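Probable glutathione reductase (Sinorhizobium meliloti, PDB 4DNA) probably reduces glutathione disulfide to glutathione with NADPH, acting as an FAD-dependent homodimeric oxidoreductase with a redox-active disulfide. Local coordinates at residues Pro50-Leu53 with Tyr54-Ser58; Glu89-Ile92 with Ala93-Gly97; Thr314-Ala317 with Ile318-Met322; Cys323-Glu326 with Thr327-Asn331; Ala344-Ser347 with Gln348-Gly352. All coordinates share one frame; numbering follows the deposited sequence.

Interaction 1 of 5, residues Pro50-Leu53 with Tyr54-Ser58; sequences PKKL and YVYAS. With FAD (flavin-adenine dinucleotide), chain C.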
# COMPACT_ATOMS: atom_id res chain seq x y z
N PRO A 50 16.01 0.28 12.14
CA PRO A 50 15.48 0.73 13.43
C PRO A 50 14.47 1.85 13.28
O PRO A 50 13.48 1.89 14.01
CB PRO A 50 16.72 1.24 14.19
CG PRO A 50 17.81 1.30 13.19
CD PRO A 50 17.48 0.34 12.10
N LYS A 51 14.69 2.75 12.32
CA LYS A 51 13.81 3.89 12.18
C LYS A 51 12.38 3.41 11.97
O LYS A 51 11.46 3.86 12.67
CB LYS A 51 14.26 4.80 11.04
CG LYS A 51 13.18 5.75 10.55
CD LYS A 51 12.68 5.39 9.16
CE LYS A 51 13.76 5.70 8.15
NZ LYS A 51 13.23 5.74 6.77
N LYS A 52 12.20 2.49 11.04
CA LYS A 52 10.86 2.05 10.65
C LYS A 52 10.15 1.34 11.81
O LYS A 52 8.92 1.39 11.91
CB LYS A 52 10.95 1.17 9.39
CG LYS A 52 9.62 0.76 8.76
CD LYS A 52 8.90 1.91 8.06
CE LYS A 52 7.66 1.42 7.33
NZ LYS A 52 7.98 0.53 6.18
N LEU A 53 10.93 0.70 12.68
CA LEU A 53 10.36 0.06 13.85
C LEU A 53 9.76 1.10 14.79
O LEU A 53 8.62 0.99 15.25
CB LEU A 53 11.41 -0.79 14.56
CG LEU A 53 11.97 -2.01 13.79
CD1 LEU A 53 12.89 -2.84 14.67
CD2 LEU A 53 10.87 -2.91 13.23
N TYR A 54 10.54 2.15 15.04
CA TYR A 54 10.13 3.23 15.93
C TYR A 54 8.91 3.94 15.36
O TYR A 54 8.05 4.41 16.11
CB TYR A 54 11.31 4.18 16.14
CG TYR A 54 12.31 3.68 17.19
CD1 TYR A 54 12.57 2.31 17.37
CD2 TYR A 54 13.01 4.58 17.99
CE1 TYR A 54 13.48 1.86 18.32
CE2 TYR A 54 13.92 4.14 18.94
CZ TYR A 54 14.15 2.78 19.10
OH TYR A 54 15.05 2.37 20.05
N VAL A 55 8.82 3.99 14.04
CA VAL A 55 7.63 4.51 13.38
C VAL A 55 6.45 3.64 13.78
O VAL A 55 5.41 4.16 14.17
CB VAL A 55 7.77 4.51 11.85
CG1 VAL A 55 6.43 4.73 11.20
CG2 VAL A 55 8.76 5.56 11.41
N TYR A 56 6.63 2.32 13.68
CA TYR A 56 5.58 1.39 14.03
C TYR A 56 5.18 1.56 15.49
O TYR A 56 3.99 1.70 15.81
CB TYR A 56 6.02 -0.06 13.77
CG TYR A 56 6.08 -0.48 12.32
CD1 TYR A 56 5.17 0.02 11.39
CD2 TYR A 56 7.02 -1.43 11.89
CE1 TYR A 56 5.21 -0.39 10.07
CE2 TYR A 56 7.06 -1.85 10.56
CZ TYR A 56 6.16 -1.32 9.66
OH TYR A 56 6.19 -1.71 8.34
N ALA A 57 6.19 1.58 16.37
CA ALA A 57 5.96 1.82 17.79
C ALA A 57 5.12 3.05 18.00
O ALA A 57 4.24 3.05 18.83
CB ALA A 57 7.26 1.96 18.53
N SER A 58 5.40 4.11 17.24
CA SER A 58 4.70 5.37 17.42
C SER A 58 3.29 5.35 16.86
O SER A 58 2.45 6.11 17.33
CB SER A 58 5.50 6.53 16.83
OG SER A 58 5.75 6.33 15.46
PA FAD C . 26.98 2.68 5.60
O1A FAD C . 26.97 4.12 6.10
O2A FAD C . 25.75 1.81 5.61
O5B FAD C . 28.12 1.87 6.39
C5B FAD C . 29.51 1.93 6.04
C4B FAD C . 30.26 1.28 7.20
O4B FAD C . 31.66 1.53 7.16
C3B FAD C . 29.75 1.84 8.51
O3B FAD C . 29.24 0.75 9.30
C2B FAD C . 30.95 2.52 9.13
O2B FAD C . 30.96 2.39 10.55
C1B FAD C . 32.13 1.81 8.48
N9A FAD C . 33.36 2.63 8.37
C8A FAD C . 33.38 3.97 8.21
N7A FAD C . 34.64 4.45 8.10
C5A FAD C . 35.46 3.39 8.19
C6A FAD C . 36.92 3.21 8.15
N6A FAD C . 37.68 4.32 8.00
N1A FAD C . 37.41 1.95 8.27
C2A FAD C . 36.59 0.89 8.42
N3A FAD C . 35.24 0.98 8.47
C4A FAD C . 34.62 2.19 8.36
N1 FAD C . 17.89 4.93 3.28
C2 FAD C . 16.80 4.41 2.67
O2 FAD C . 16.91 3.96 1.50
N3 FAD C . 15.61 4.35 3.28
C4 FAD C . 15.40 4.82 4.53
O4 FAD C . 14.27 4.74 5.07
C4X FAD C . 16.55 5.41 5.26
N5 FAD C . 16.43 5.90 6.51
C5X FAD C . 17.51 6.43 7.14
C6 FAD C . 17.38 6.93 8.44
C7 FAD C . 18.49 7.49 9.10
C7M FAD C . 18.30 8.01 10.50
C8 FAD C . 19.82 7.54 8.41
C8M FAD C . 21.04 8.11 9.07
C9 FAD C . 19.94 7.05 7.12
C9A FAD C . 18.84 6.50 6.46
N10 FAD C . 18.99 6.00 5.15
C10 FAD C . 17.84 5.45 4.53
C1' FAD C . 20.30 6.07 4.48
C2' FAD C . 21.05 4.75 4.48
O2' FAD C . 21.19 4.27 5.82
C3' FAD C . 22.41 4.91 3.80
O3' FAD C . 22.21 5.58 2.55
C4' FAD C . 23.12 3.58 3.54
O4' FAD C . 23.47 2.97 4.80
C5' FAD C . 24.38 3.77 2.72
O5' FAD C . 25.34 2.79 3.10
P FAD C . 26.91 2.88 2.73
O1P FAD C . 27.28 1.69 1.86
O2P FAD C . 27.26 4.28 2.30
O3P FAD C . 27.65 2.62 4.14

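Interaction 2 of 5, residues Glu89-Ile92 with Ala93-Gly97; sequences EQEI and ARLEG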
# COMPACT_ATOMS: atom_id res chain seq x y z
N GLU A 89 17.32 -3.80 19.78
CA GLU A 89 18.64 -4.39 19.78
C GLU A 89 18.61 -5.86 19.44
O GLU A 89 19.52 -6.36 18.75
CB GLU A 89 19.34 -4.21 21.12
CG GLU A 89 20.08 -2.91 21.28
CD GLU A 89 21.22 -2.67 20.30
OE1 GLU A 89 22.09 -3.55 20.11
OE2 GLU A 89 21.25 -1.54 19.76
N GLN A 90 17.58 -6.56 19.90
CA GLN A 90 17.52 -7.99 19.68
C GLN A 90 17.45 -8.24 18.19
O GLN A 90 18.01 -9.21 17.68
CB GLN A 90 16.35 -8.67 20.42
CG GLN A 90 16.43 -10.20 20.40
CD GLN A 90 15.84 -10.90 21.62
OE1 GLN A 90 14.63 -10.83 21.88
NE2 GLN A 90 16.69 -11.62 22.36
N GLU A 91 16.79 -7.32 17.48
CA GLU A 91 16.58 -7.48 16.06
C GLU A 91 17.80 -7.08 15.25
O GLU A 91 18.20 -7.80 14.32
CB GLU A 91 15.35 -6.70 15.59
CG GLU A 91 15.00 -6.91 14.11
CD GLU A 91 14.91 -8.38 13.68
OE1 GLU A 91 14.76 -9.30 14.53
OE2 GLU A 91 14.98 -8.63 12.46
N ILE A 92 18.39 -5.94 15.58
CA ILE A 92 19.54 -5.49 14.82
C ILE A 92 20.72 -6.42 15.05
O ILE A 92 21.52 -6.65 14.15
CB ILE A 92 19.87 -4.01 15.07
CG1 ILE A 92 20.47 -3.79 16.45
CG2 ILE A 92 18.62 -3.17 14.91
CD1 ILE A 92 21.22 -2.49 16.53
N ALA A 93 20.80 -6.98 16.26
CA ALA A 93 21.82 -7.99 16.56
C ALA A 93 21.61 -9.22 15.69
O ALA A 93 22.58 -9.76 15.16
CB ALA A 93 21.81 -8.37 18.03
N ARG A 94 20.35 -9.64 15.54
CA ARG A 94 20.00 -10.77 14.67
C ARG A 94 20.37 -10.47 13.22
O ARG A 94 20.99 -11.30 12.56
CB ARG A 94 18.50 -11.08 14.77
CG ARG A 94 18.06 -12.31 14.01
CD ARG A 94 16.55 -12.47 14.01
NE ARG A 94 15.88 -11.57 13.06
CZ ARG A 94 15.75 -11.82 11.75
NH1 ARG A 94 16.25 -12.93 11.20
NH2 ARG A 94 15.13 -10.93 10.97
N LEU A 95 20.00 -9.28 12.74
CA LEU A 95 20.35 -8.87 11.39
C LEU A 95 21.86 -8.80 11.21
O LEU A 95 22.40 -9.45 10.31
CB LEU A 95 19.72 -7.54 11.02
CG LEU A 95 18.20 -7.51 10.72
CD1 LEU A 95 17.78 -6.13 10.23
CD2 LEU A 95 17.77 -8.60 9.74
N GLU A 96 22.53 -8.04 12.09
CA GLU A 96 24.00 -7.97 12.10
C GLU A 96 24.60 -9.35 11.88
O GLU A 96 25.49 -9.51 11.05
CB GLU A 96 24.54 -7.38 13.42
CG GLU A 96 26.06 -7.48 13.58
CD GLU A 96 26.63 -6.78 14.81
OE1 GLU A 96 25.94 -6.64 15.85
OE2 GLU A 96 27.81 -6.36 14.74
N GLY A 97 24.09 -10.34 12.61
CA GLY A 97 24.60 -11.69 12.57
C GLY A 97 24.35 -12.38 11.25
O GLY A 97 25.17 -13.16 10.79

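Interaction 3 of 5, residues Thr314-Ala317 with Ile318-Met322; sequences TPVA and IHEAM. With FAD (flavin-adenine dinucleotide), chain C.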
# COMPACT_ATOMS: atom_id res chain seq x y z
N THR A 314 19.95 3.60 0.79
CA THR A 314 20.44 2.22 0.87
C THR A 314 20.43 1.47 -0.47
O THR A 314 21.45 0.91 -0.85
CB THR A 314 19.71 1.43 1.99
OG1 THR A 314 20.01 2.03 3.26
CG2 THR A 314 20.14 -0.03 2.04
N PRO A 315 19.28 1.47 -1.20
CA PRO A 315 19.25 0.78 -2.49
C PRO A 315 20.25 1.34 -3.50
O PRO A 315 20.76 0.57 -4.33
CB PRO A 315 17.81 1.01 -2.98
CG PRO A 315 17.03 1.22 -1.74
CD PRO A 315 17.95 2.02 -0.87
N VAL A 316 20.51 2.64 -3.44
CA VAL A 316 21.47 3.30 -4.32
C VAL A 316 22.84 2.68 -4.07
O VAL A 316 23.52 2.27 -5.00
CB VAL A 316 21.48 4.83 -4.12
CG1 VAL A 316 22.28 5.53 -5.21
CG2 VAL A 316 20.06 5.36 -4.12
N ALA A 317 23.21 2.59 -2.80
CA ALA A 317 24.44 1.90 -2.41
C ALA A 317 24.48 0.50 -2.98
O ALA A 317 25.49 0.10 -3.55
CB ALA A 317 24.57 1.86 -0.90
N ILE A 318 23.38 -0.23 -2.81
CA ILE A 318 23.31 -1.63 -3.23
C ILE A 318 23.47 -1.75 -4.73
O ILE A 318 24.20 -2.62 -5.21
CB ILE A 318 22.00 -2.32 -2.78
CG1 ILE A 318 22.06 -2.61 -1.27
CG2 ILE A 318 21.76 -3.60 -3.57
CD1 ILE A 318 20.72 -2.82 -0.61
N HIS A 319 22.79 -0.87 -5.47
CA HIS A 319 22.80 -0.91 -6.91
C HIS A 319 24.16 -0.57 -7.44
O HIS A 319 24.68 -1.27 -8.33
CB HIS A 319 21.74 0.02 -7.49
CG HIS A 319 21.60 -0.07 -8.99
ND1 HIS A 319 21.45 -1.24 -9.64
CD2 HIS A 319 21.58 0.93 -9.96
CE1 HIS A 319 21.35 -1.00 -10.96
NE2 HIS A 319 21.43 0.33 -11.15
N GLU A 320 24.75 0.49 -6.89
CA GLU A 320 26.13 0.88 -7.19
C GLU A 320 27.12 -0.29 -7.07
O GLU A 320 28.03 -0.42 -7.88
CB GLU A 320 26.58 2.01 -6.27
CG GLU A 320 25.95 3.36 -6.58
CD GLU A 320 26.28 4.40 -5.52
OE1 GLU A 320 26.93 4.04 -4.51
OE2 GLU A 320 25.91 5.59 -5.70
N ALA A 321 26.90 -1.12 -6.05
CA ALA A 321 27.78 -2.23 -5.74
C ALA A 321 27.66 -3.39 -6.72
O ALA A 321 28.63 -4.10 -6.98
CB ALA A 321 27.51 -2.71 -4.32
N MSE A 322 26.46 -3.58 -7.24
CA MSE A 322 26.21 -4.60 -8.25
C MSE A 322 26.80 -4.11 -9.53
O MSE A 322 27.55 -4.82 -10.18
CB MSE A 322 24.74 -4.84 -8.44
CG MSE A 322 24.14 -5.40 -7.16
SE MSE A 322 22.29 -5.99 -7.52
CE MSE A 322 21.47 -4.29 -8.15
PA FAD C . 26.98 2.68 5.60
O1A FAD C . 26.97 4.12 6.10
O2A FAD C . 25.75 1.81 5.61
O5B FAD C . 28.12 1.87 6.39
C5B FAD C . 29.51 1.93 6.04
C4B FAD C . 30.26 1.28 7.20
O4B FAD C . 31.66 1.53 7.16
C3B FAD C . 29.75 1.84 8.51
O3B FAD C . 29.24 0.75 9.30
C2B FAD C . 30.95 2.52 9.13
O2B FAD C . 30.96 2.39 10.55
C1B FAD C . 32.13 1.81 8.48
N9A FAD C . 33.36 2.63 8.37
C8A FAD C . 33.38 3.97 8.21
N7A FAD C . 34.64 4.45 8.10
C5A FAD C . 35.46 3.39 8.19
C6A FAD C . 36.92 3.21 8.15
N6A FAD C . 37.68 4.32 8.00
N1A FAD C . 37.41 1.95 8.27
C2A FAD C . 36.59 0.89 8.42
N3A FAD C . 35.24 0.98 8.47
C4A FAD C . 34.62 2.19 8.36
N1 FAD C . 17.89 4.93 3.28
C2 FAD C . 16.80 4.41 2.67
O2 FAD C . 16.91 3.96 1.50
N3 FAD C . 15.61 4.35 3.28
C4 FAD C . 15.40 4.82 4.53
O4 FAD C . 14.27 4.74 5.07
C4X FAD C . 16.55 5.41 5.26
N5 FAD C . 16.43 5.90 6.51
C5X FAD C . 17.51 6.43 7.14
C6 FAD C . 17.38 6.93 8.44
C7 FAD C . 18.49 7.49 9.10
C7M FAD C . 18.30 8.01 10.50
C8 FAD C . 19.82 7.54 8.41
C8M FAD C . 21.04 8.11 9.07
C9 FAD C . 19.94 7.05 7.12
C9A FAD C . 18.84 6.50 6.46
N10 FAD C . 18.99 6.00 5.15
C10 FAD C . 17.84 5.45 4.53
C1' FAD C . 20.30 6.07 4.48
C2' FAD C . 21.05 4.75 4.48
O2' FAD C . 21.19 4.27 5.82
C3' FAD C . 22.41 4.91 3.80
O3' FAD C . 22.21 5.58 2.55
C4' FAD C . 23.12 3.58 3.54
O4' FAD C . 23.47 2.97 4.80
C5' FAD C . 24.38 3.77 2.72
O5' FAD C . 25.34 2.79 3.10
P FAD C . 26.91 2.88 2.73
O1P FAD C . 27.28 1.69 1.86
O2P FAD C . 27.26 4.28 2.30
O3P FAD C . 27.65 2.62 4.14

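Interaction 4 of 5, residues Cys323-Glu326 with Thr327-Asn331; sequences CFIE and TEYKN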
# COMPACT_ATOMS: atom_id res chain seq x y z
N CYS A 323 26.50 -2.88 -9.89
CA CYS A 323 27.13 -2.28 -11.06
C CYS A 323 28.65 -2.34 -11.00
O CYS A 323 29.30 -2.52 -12.02
CB CYS A 323 26.64 -0.86 -11.29
SG CYS A 323 24.96 -0.92 -11.95
N PHE A 324 29.21 -2.22 -9.80
CA PHE A 324 30.64 -2.42 -9.62
C PHE A 324 31.08 -3.86 -9.95
O PHE A 324 31.98 -4.06 -10.77
CB PHE A 324 31.12 -2.02 -8.22
CG PHE A 324 32.41 -2.69 -7.84
CD1 PHE A 324 33.60 -2.31 -8.44
CD2 PHE A 324 32.43 -3.74 -6.93
CE1 PHE A 324 34.79 -2.95 -8.12
CE2 PHE A 324 33.62 -4.38 -6.61
CZ PHE A 324 34.80 -3.98 -7.20
N ILE A 325 30.47 -4.86 -9.31
CA ILE A 325 30.81 -6.26 -9.58
C ILE A 325 30.76 -6.54 -11.08
O ILE A 325 31.67 -7.14 -11.64
CB ILE A 325 29.91 -7.24 -8.78
CG1 ILE A 325 30.72 -7.91 -7.67
CG2 ILE A 325 29.34 -8.33 -9.68
CD1 ILE A 325 31.04 -7.03 -6.48
N GLU A 326 29.70 -6.06 -11.72
CA GLU A 326 29.51 -6.18 -13.16
C GLU A 326 30.68 -5.52 -13.89
O GLU A 326 31.46 -6.21 -14.53
CB GLU A 326 28.16 -5.56 -13.56
CG GLU A 326 27.41 -6.27 -14.68
CD GLU A 326 26.80 -7.61 -14.28
OE1 GLU A 326 26.44 -7.78 -13.09
OE2 GLU A 326 26.68 -8.50 -15.15
N THR A 327 30.82 -4.19 -13.74
CA THR A 327 31.89 -3.44 -14.39
C THR A 327 33.25 -4.11 -14.22
O THR A 327 33.85 -4.53 -15.20
CB THR A 327 31.98 -1.97 -13.88
OG1 THR A 327 30.82 -1.23 -14.30
CG2 THR A 327 33.23 -1.29 -14.43
N GLU A 328 33.72 -4.23 -12.99
CA GLU A 328 35.07 -4.72 -12.70
C GLU A 328 35.26 -6.22 -12.96
O GLU A 328 36.38 -6.66 -13.23
CB GLU A 328 35.46 -4.36 -11.27
CG GLU A 328 36.79 -4.93 -10.77
CD GLU A 328 38.01 -4.29 -11.41
OE1 GLU A 328 37.91 -3.15 -11.91
OE2 GLU A 328 39.09 -4.92 -11.40
N TYR A 329 34.20 -7.01 -12.90
CA TYR A 329 34.38 -8.45 -12.98
C TYR A 329 33.72 -9.17 -14.15
O TYR A 329 34.31 -10.11 -14.68
CB TYR A 329 34.00 -9.11 -11.66
CG TYR A 329 34.92 -8.73 -10.52
CD1 TYR A 329 36.30 -8.90 -10.63
CD2 TYR A 329 34.41 -8.20 -9.32
CE1 TYR A 329 37.15 -8.56 -9.59
CE2 TYR A 329 35.25 -7.86 -8.27
CZ TYR A 329 36.62 -8.04 -8.42
OH TYR A 329 37.48 -7.71 -7.41
N LYS A 330 32.52 -8.77 -14.55
CA LYS A 330 31.82 -9.44 -15.66
C LYS A 330 32.05 -8.75 -17.01
O LYS A 330 31.29 -8.96 -17.96
CB LYS A 330 30.31 -9.58 -15.36
CG LYS A 330 29.93 -10.47 -14.17
CD LYS A 330 30.58 -11.86 -14.19
CE LYS A 330 30.09 -12.77 -15.33
NZ LYS A 330 30.87 -14.04 -15.44
N ASN A 331 33.09 -7.92 -17.07
CA ASN A 331 33.43 -7.14 -18.28
C ASN A 331 32.23 -6.52 -18.97
O ASN A 331 32.20 -6.37 -20.19
CB ASN A 331 34.25 -8.00 -19.24
CG ASN A 331 35.49 -8.57 -18.59
OD1 ASN A 331 36.33 -7.82 -18.08
ND2 ASN A 331 35.61 -9.90 -18.59

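Interaction 5 of 5, residues Ala344-Ser347 with Gln348-Gly352; sequences AVFS and QPEIG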
# COMPACT_ATOMS: atom_id res chain seq x y z
N ALA A 344 10.40 7.34 -0.19
CA ALA A 344 9.40 7.52 0.86
C ALA A 344 9.96 8.40 1.99
O ALA A 344 11.17 8.56 2.14
CB ALA A 344 8.95 6.16 1.39
N VAL A 345 9.06 9.00 2.76
CA VAL A 345 9.42 9.64 4.01
C VAL A 345 8.47 9.06 5.02
O VAL A 345 7.25 9.16 4.87
CB VAL A 345 9.24 11.17 3.98
CG1 VAL A 345 9.51 11.76 5.36
CG2 VAL A 345 10.15 11.80 2.95
N PHE A 346 9.01 8.43 6.04
CA PHE A 346 8.14 7.76 6.98
C PHE A 346 7.75 8.66 8.11
O PHE A 346 7.92 8.33 9.28
CB PHE A 346 8.74 6.45 7.41
CG PHE A 346 8.71 5.43 6.33
CD1 PHE A 346 7.51 4.79 6.02
CD2 PHE A 346 9.84 5.15 5.60
CE1 PHE A 346 7.47 3.85 5.00
CE2 PHE A 346 9.81 4.22 4.58
CZ PHE A 346 8.62 3.56 4.28
N SER A 347 7.23 9.82 7.72
CA SER A 347 6.56 10.70 8.63
C SER A 347 5.14 10.18 8.76
O SER A 347 4.82 9.07 8.32
CB SER A 347 6.56 12.12 8.10
OG SER A 347 5.91 12.17 6.86
N GLN A 348 4.29 10.96 9.38
CA GLN A 348 2.96 10.48 9.66
C GLN A 348 2.14 11.73 9.59
O GLN A 348 2.27 12.59 10.47
CB GLN A 348 2.90 9.86 11.06
CG GLN A 348 3.95 8.77 11.34
CD GLN A 348 3.97 8.32 12.79
OE1 GLN A 348 5.03 8.19 13.40
NE2 GLN A 348 2.79 8.09 13.35
N PRO A 349 1.33 11.89 8.52
CA PRO A 349 1.13 10.93 7.41
C PRO A 349 2.39 10.68 6.56
O PRO A 349 3.26 11.57 6.46
CB PRO A 349 0.05 11.62 6.56
CG PRO A 349 0.22 13.07 6.85
CD PRO A 349 0.59 13.14 8.30
N GLU A 350 2.48 9.49 5.96
CA GLU A 350 3.60 9.15 5.08
C GLU A 350 3.63 10.00 3.83
O GLU A 350 2.59 10.45 3.35
CB GLU A 350 3.52 7.72 4.61
CG GLU A 350 4.34 6.75 5.40
CD GLU A 350 3.92 5.34 5.10
OE1 GLU A 350 4.42 4.78 4.09
OE2 GLU A 350 3.08 4.80 5.86
N ILE A 351 4.82 10.18 3.29
CA ILE A 351 4.98 10.66 1.94
C ILE A 351 5.52 9.50 1.08
O ILE A 351 6.25 8.64 1.56
CB ILE A 351 5.82 11.96 1.89
CG1 ILE A 351 5.07 13.06 2.66
CG2 ILE A 351 6.06 12.40 0.45
CD1 ILE A 351 5.88 14.27 3.05
N GLY A 352 5.08 9.45 -0.17
CA GLY A 352 5.63 8.56 -1.18
C GLY A 352 5.73 9.38 -2.46
O GLY A 352 4.79 10.09 -2.81

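Interaction 1 of 5, residues Pro50-Leu53 with Tyr54-Ser58
L53 O receives the amide of A57, with N and O 2.7 Å apart and an N-H...O angle of 170°. The helical ladder runs on through Y54 N to P50 O (3.1 Å), V55 N to K51 O and Y56 N to K52 O (3.0 Å). K52 O has a second neighbour: it lies 3.3 Å above the plane of the Y56 ring, offset toward the rim. The ring reaches that place because CG of Y56 is anti to its carbonyl carbon (chi1 -74°), which folds it back along the helix. K52 crosses the same ring at a slant, its CG 4.1 Å from Y56 CE2. Its chain, bent at chi2 and chi4, carries NZ past the Y56 hydroxyl to P440 O of the second subunit, and K379 of that subunit makes a cation-pi contact with Y56. L53 adds an apolar touch, CD2 to Y56 CD2 at 4.3 Å. On another side of the helix Y54 CD1 meets L53 CB at 4.3 Å, while Y54 OH bonds to F164 O and the two rings pack edge-to-face. V55 rests its CG2 3.4 Å from K51 O. K51 extends toward the flavin ring; the modelled approach of its NZ to the flavin is too close to trust, and K51 NZ also forms a salt bridge with E184. A helix that begins at C48 of the redox-active C43-C48 disulfide and holds a lysine-glutamate pair beside the isoalloxazine is characteristic of the glutathione reductase family.

Interaction 2 of 5, residues Glu89-Ile92 with Ala93-Gly97
E91 and R94, three residues apart on helix 81-106, form an intrahelical salt bridge in which the arginine grips the carboxylate side-on. R94 NE donates to E91 OE1 at 2.9 Å, and R94 NH2 to E91 OE2 at 2.7 Å, so each oxygen has its own donor. NH2 uses the syn lone pair of OE2; NE also meets OE1 on the syn side but 24° out of the carboxylate plane, and a weak third bond links NE to OE2. Both side chains leave the helix with CG anti to the backbone N (E91 chi1 -176°) and run side by side the same way; bends at chi2 of E91 and chi3 of R94 bring the charged groups edge to edge. Their planes still differ by 36°. Beneath them the amides are satisfied in helical fashion: A93 N by E89 O, R94 N by Q90 O, L95 N by E91 O (2.8 Å) and E96 N by I92 O (2.7 Å). E89 and E96 turn to another partner, R38, whose NH1 pairs with E89 OE1 and whose NE pairs with E96 OE1. The shared arginine probably offsets the repulsion of the two carboxylates, whose OE1 atoms stand 6.5 Å apart. I92 and L95 pack on I45 and V44 of helix 41-46. L95 also touches the bridge itself, its CG 3.8 Å from E91 OE2.

Interaction 3 of 5, residues Thr314-Ala317 with Ile318-Met322
E320 folds back over V316 in the first turns of helix 314-329, whose N-terminal end points at the flavin of this FAD-dependent reductase. Its CB lies 3.3 Å from V316 O, and CG, anti to the carbonyl carbon of E320 (chi1 -72°), stays close beside that same oxygen. Beyond CG the chain is extended, and CD passes 3.5 Å from V316 O before the carboxylate divides. OE1 heads to A317, 3.9 Å from its CA, and is satisfied by G305 N. OE2 comes 3.7 Å from V316 CG1 and forms a salt bridge with R310 NE. The buried carboxylate thus has a donor for each oxygen, while V316 O is taken up by the amide of E320 in a helical bond of 2.9 Å. I318 N to T314 O, H319 N to P315 O and A321 N to A317 O continue the pattern. On another side of the helix T314 and I318 meet through methyls at a slant, T314 CG2 to I318 CD1 at 3.9 Å. T314 and P315 also pack on H439 of the second subunit, and I318 and A321 on R19 of helix 15-25. With its positive end at the pyrimidine side of the isoalloxazine, the helix would probably stabilise negative charge there, as in related flavoprotein disulfide reductases. The direct link is through the backbone: T314 N donates to FAD O2 at 3.1 Å, and more weakly to FAD N1 at 3.5 Å.

Interaction 4 of 5, residues Cys323-Glu326 with Thr327-Asn331
C323 to Y329 form the end of helix 314-329, where the regular ladder gives way to a wider pi-type turn at 327-329, and the chain leaves it at K330 and N331. T327 N to C323 O and E328 N to F324 O are ordinary helical bonds, both 2.8 Å. Beyond them I325 O takes Y329 N at 2.8 Å. K330 N bonds to E326 O at 2.8 Å and only weakly to I325 O at 3.4 Å, the weak five-residue bond marking the wider turn. K330 is the first residue to leave helical angles. C323 O has two donors, both from T327: the amide, and OG1 at 3.0 Å, which approach from opposite faces of the carbonyl plane. F324 swings forward with CG anti to its backbone N (chi1 158°) and lies alongside E328, its CE1 3.5 Å from E328 CB. The F324 and Y329 rings meet obliquely, planes 70° apart, with F324 CZ 4.0 Å from Y329 CE2. E328 CG sits over the centre of the Y329 ring, and I325 CG1 touches Y329 CD2. F324 and Y329 both pack on L8 of strand 6-11. The chemistry implies a divided helix end: aromatic and aliphatic carbons bind it to the neighbouring strand and helix 15-25, while E328 fastens it through OE2 to R136 NE and through OE1 to Y302 OH, and E326 OE2 to N332 ND2 just beyond the helix.

Interaction 5 of 5, residues Ala344-Ser347 with Gln348-Gly352
A344 pairs with G352 at the open end of a beta hairpin, as an antiparallel non-hydrogen-bonded pair with CA atoms 4.4 Å apart; its CA also makes a CA-H...O contact with I351 O. V345 follows in a hydrogen-bonded pair with I351: V345 N donates to I351 O and I351 N to V345 O, each at 3.1 Å. The two side chains share one sheet face, CB to CB 4.1 Å, and pack on helices 180-191 and 211-223 respectively. F346 leaves the strand as the centre of an inverse gamma turn, with a weak bond from S347 N back to V345 O, and its own N is taken up by E184 OE2. Its ring runs alongside E350, planes 38° apart, with CE1 3.3 Å from E350 OE1, an oxygen also held by G413 N. S347 places OG between its backbone N and carbonyl carbon (chi1 59°), from where it donates to P349 O at 2.7 Å. A cis peptide precedes P349. The chemistry implies a hairpin fastened in two ways: two backbone bonds hold the strand pair, and beyond them the hydroxyl of the buried S347 spans the bend to P349 O.

In the fold
From the N terminus the five contacts follow in series; each is local, and none nests in or crosses another. Interaction 1 lies on helix 48-66, beside the flavin, and interaction 2 on helix 81-106, about 5 Å away at the nearest atoms. Interactions 3 and 4 are successive parts of helix 314-329, which runs outward from the flavin. Interaction 5, in the dimerisation domain, turns the hairpin of strands 343-345 and 351-355. That hairpin returns to interaction 1: S58 OG probably bonds to Q348 OE1, and F346 packs on K51, K52 and V55, joining helix 48-66 to the dimerisation domain. All but interaction 4 also touch the second subunit.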